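Local coordinates for protein prolyl endopeptidase (Myxococcus xanthus, PDB 2BKL) that probably cleaves oligopeptides on the carboxyl side of proline, and less readily alanine, as a serine protease of the S9A family, at residues K659-E662 against S663-L667. Sequence-based numbering, arbitrary orientation.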
ATOM      1  N   LYS A 659      -5.386  16.758  -9.811  1.00  7.41           N
ATOM      2  CA  LYS A 659      -5.861  16.713  -8.426  1.00  9.75           C
ATOM      3  C   LYS A 659      -4.739  16.419  -7.440  1.00  9.23           C
ATOM      4  O   LYS A 659      -4.721  16.944  -6.318  1.00  9.03           O
ATOM      5  CB  LYS A 659      -7.003  15.710  -8.286  1.00 13.04           C
ATOM      6  CG  LYS A 659      -8.288  16.120  -9.054  1.00 17.51           C
ATOM      7  CD  LYS A 659      -8.776  17.552  -8.807  1.00 21.58           C
ATOM      8  CE  LYS A 659     -10.091  17.816  -9.524  1.00 23.41           C
ATOM      9  NZ  LYS A 659      -9.988  17.664 -11.013  1.00 26.72           N
ATOM     10  N   ALA A 660      -3.762  15.631  -7.839  1.00  9.13           N
ATOM     11  CA  ALA A 660      -2.564  15.410  -7.022  1.00  7.99           C
ATOM     12  C   ALA A 660      -1.796  16.709  -6.825  1.00  9.15           C
ATOM     13  O   ALA A 660      -1.305  16.967  -5.730  1.00  9.40           O
ATOM     14  CB  ALA A 660      -1.692  14.330  -7.656  1.00  9.55           C
ATOM     15  N   ILE A 661      -1.707  17.531  -7.873  1.00  8.28           N
ATOM     16  CA  ILE A 661      -1.057  18.838  -7.767  1.00  7.41           C
ATOM     17  C   ILE A 661      -1.795  19.648  -6.721  1.00  7.49           C
ATOM     18  O   ILE A 661      -1.161  20.214  -5.827  1.00  8.35           O
ATOM     19  CB  ILE A 661      -1.009  19.568  -9.125  1.00  7.44           C
ATOM     20  CG1 ILE A 661      -0.067  18.847 -10.068  1.00  8.94           C
ATOM     21  CG2 ILE A 661      -0.540  21.013  -8.935  1.00  8.76           C
ATOM     22  CD1 ILE A 661      -0.188  19.235 -11.543  1.00  9.48           C
ATOM     23  N   GLU A 662      -3.132  19.726  -6.831  1.00  8.79           N
ATOM     24  CA  GLU A 662      -3.922  20.509  -5.870  1.00  9.38           C
ATOM     25  C   GLU A 662      -3.732  20.012  -4.438  1.00 10.25           C
ATOM     26  O   GLU A 662      -3.647  20.809  -3.503  1.00 10.30           O
ATOM     27  CB  GLU A 662      -5.402  20.511  -6.257  1.00 11.86           C
ATOM     28  CG  GLU A 662      -5.712  21.374  -7.464  1.00 15.20           C
ATOM     29  CD  GLU A 662      -7.194  21.397  -7.777  1.00 18.97           C
ATOM     30  OE1 GLU A 662      -7.966  21.877  -6.922  1.00 25.56           O
ATOM     31  OE2 GLU A 662      -7.608  20.946  -8.863  1.00 26.23           O
ATOM     32  N   SER A 663      -3.630  18.697  -4.253  1.00  9.89           N
ATOM     33  CA  SER A 663      -3.523  18.158  -2.907  1.00 10.33           C
ATOM     34  C   SER A 663      -2.165  18.521  -2.319  1.00 10.04           C
ATOM     35  O   SER A 663      -2.084  18.877  -1.142  1.00  9.47           O
ATOM     36  CB  SER A 663      -3.719  16.642  -2.914  1.00 13.82           C
ATOM     37  OG  SER A 663      -5.062  16.361  -3.245  1.00 23.51           O
ATOM     38  N   SER A 664      -1.108  18.459  -3.130  1.00  9.02           N
ATOM     39  CA  SER A 664       0.222  18.789  -2.662  1.00  8.38           C
ATOM     40  C   SER A 664       0.336  20.274  -2.371  1.00  9.03           C
ATOM     41  O   SER A 664       0.988  20.630  -1.412  1.00  9.38           O
ATOM     42  CB  SER A 664       1.295  18.346  -3.673  1.00  8.88           C
ATOM     43  OG  SER A 664       1.369  16.923  -3.694  1.00 11.80           O
ATOM     44  N   VAL A 665      -0.260  21.132  -3.204  1.00  7.29           N
ATOM     45  CA  VAL A 665      -0.266  22.558  -2.938  1.00  8.65           C
ATOM     46  C   VAL A 665      -0.913  22.802  -1.557  1.00  8.49           C
ATOM     47  O   VAL A 665      -0.419  23.579  -0.746  1.00  8.47           O
ATOM     48  CB  VAL A 665      -0.992  23.374  -4.054  1.00  9.20           C
ATOM     49  CG1 VAL A 665      -1.132  24.832  -3.647  1.00  9.47           C
ATOM     50  CG2 VAL A 665      -0.249  23.250  -5.404  1.00  9.22           C
ATOM     51  N   ASP A 666      -2.040  22.152  -1.320  1.00  8.22           N
ATOM     52  CA  ASP A 666      -2.749  22.290  -0.061  1.00  8.70           C
ATOM     53  C   ASP A 666      -1.910  21.817   1.117  1.00  8.75           C
ATOM     54  O   ASP A 666      -1.810  22.524   2.099  1.00 10.19           O
ATOM     55  CB  ASP A 666      -4.099  21.579  -0.131  1.00  9.04           C
ATOM     56  CG  ASP A 666      -5.134  22.352  -0.934  1.00 11.63           C
ATOM     57  OD1 ASP A 666      -4.931  23.540  -1.286  1.00 15.24           O
ATOM     58  OD2 ASP A 666      -6.225  21.843  -1.246  1.00 12.76           O
ATOM     59  N   LEU A 667      -1.318  20.637   1.021  1.00  6.96           N
ATOM     60  CA  LEU A 667      -0.504  20.068   2.079  1.00  7.48           C
ATOM     61  C   LEU A 667       0.647  20.963   2.421  1.00  8.52           C
ATOM     62  O   LEU A 667       0.822  21.327   3.580  1.00  8.56           O
ATOM     63  CB  LEU A 667       0.014  18.686   1.644  1.00 11.18           C
ATOM     64  CG  LEU A 667       0.643  17.795   2.726  1.00 12.36           C
ATOM     65  CD1 LEU A 667       0.638  16.312   2.251  1.00 15.48           C
ATOM     66  CD2 LEU A 667       2.021  18.214   3.105  1.00 15.46           C
TER
HETATM   67  O   HOH W   1      -0.498  14.834  -3.934  1.00 27.08           O
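S663 turns its hydroxyl back along the helix onto the carbonyl of K659, one turn earlier. With OG anti to its own carbonyl carbon (chi1 -68°), the side chain lies beside the backbone N, and OG donates to K659 O over 3.1 Å. The same oxygen takes the regular helical bond from S663 N at 2.9 Å, and the two donors reach it from opposite faces of the carbonyl plane. Serine suits this place because its hydroxyl is short enough to return to the preceding turn; an alanine here would probably leave K659 O with the amide bond but without this second grip.

S664 has nearly the same torsion, and a water joins its hydroxyl to the A660 carbonyl: it donates to A660 O at 2.9 Å and is hydrogen-bonded to S664 OG at 2.8 Å, beside the amide bond from S664 N to A660 O. On another side of the helix, the beta-branched side chains of I661 and V665, four residues apart, cross obliquely; each holds a CG2 methyl close to the backbone, which lets the two meet at 4.2 Å. D666 folds its carboxylate back beside its own N, bringing CG within 3.3 Å of E662 O, while D666 N bonds that oxygen. A short acid suits this buried position, setting OD1 against R56 and OD2 against R644 in salt bridges. These probably offset the like charge of E662, whose OE1 stays 5.9 Å from D666 OD2.

These turns belong to helix 657-674, near the C-terminal end of the alpha/beta-hydrolase domain. I661 and S664 pack on F67 of helix 56-67, S664 also meeting F63, whereas K659 and S663 touch strand 641-646 at the sheet edge and S663 and L667 reach M611 of strand 607-613; the helix thus lies between that sheet and helix 56-67.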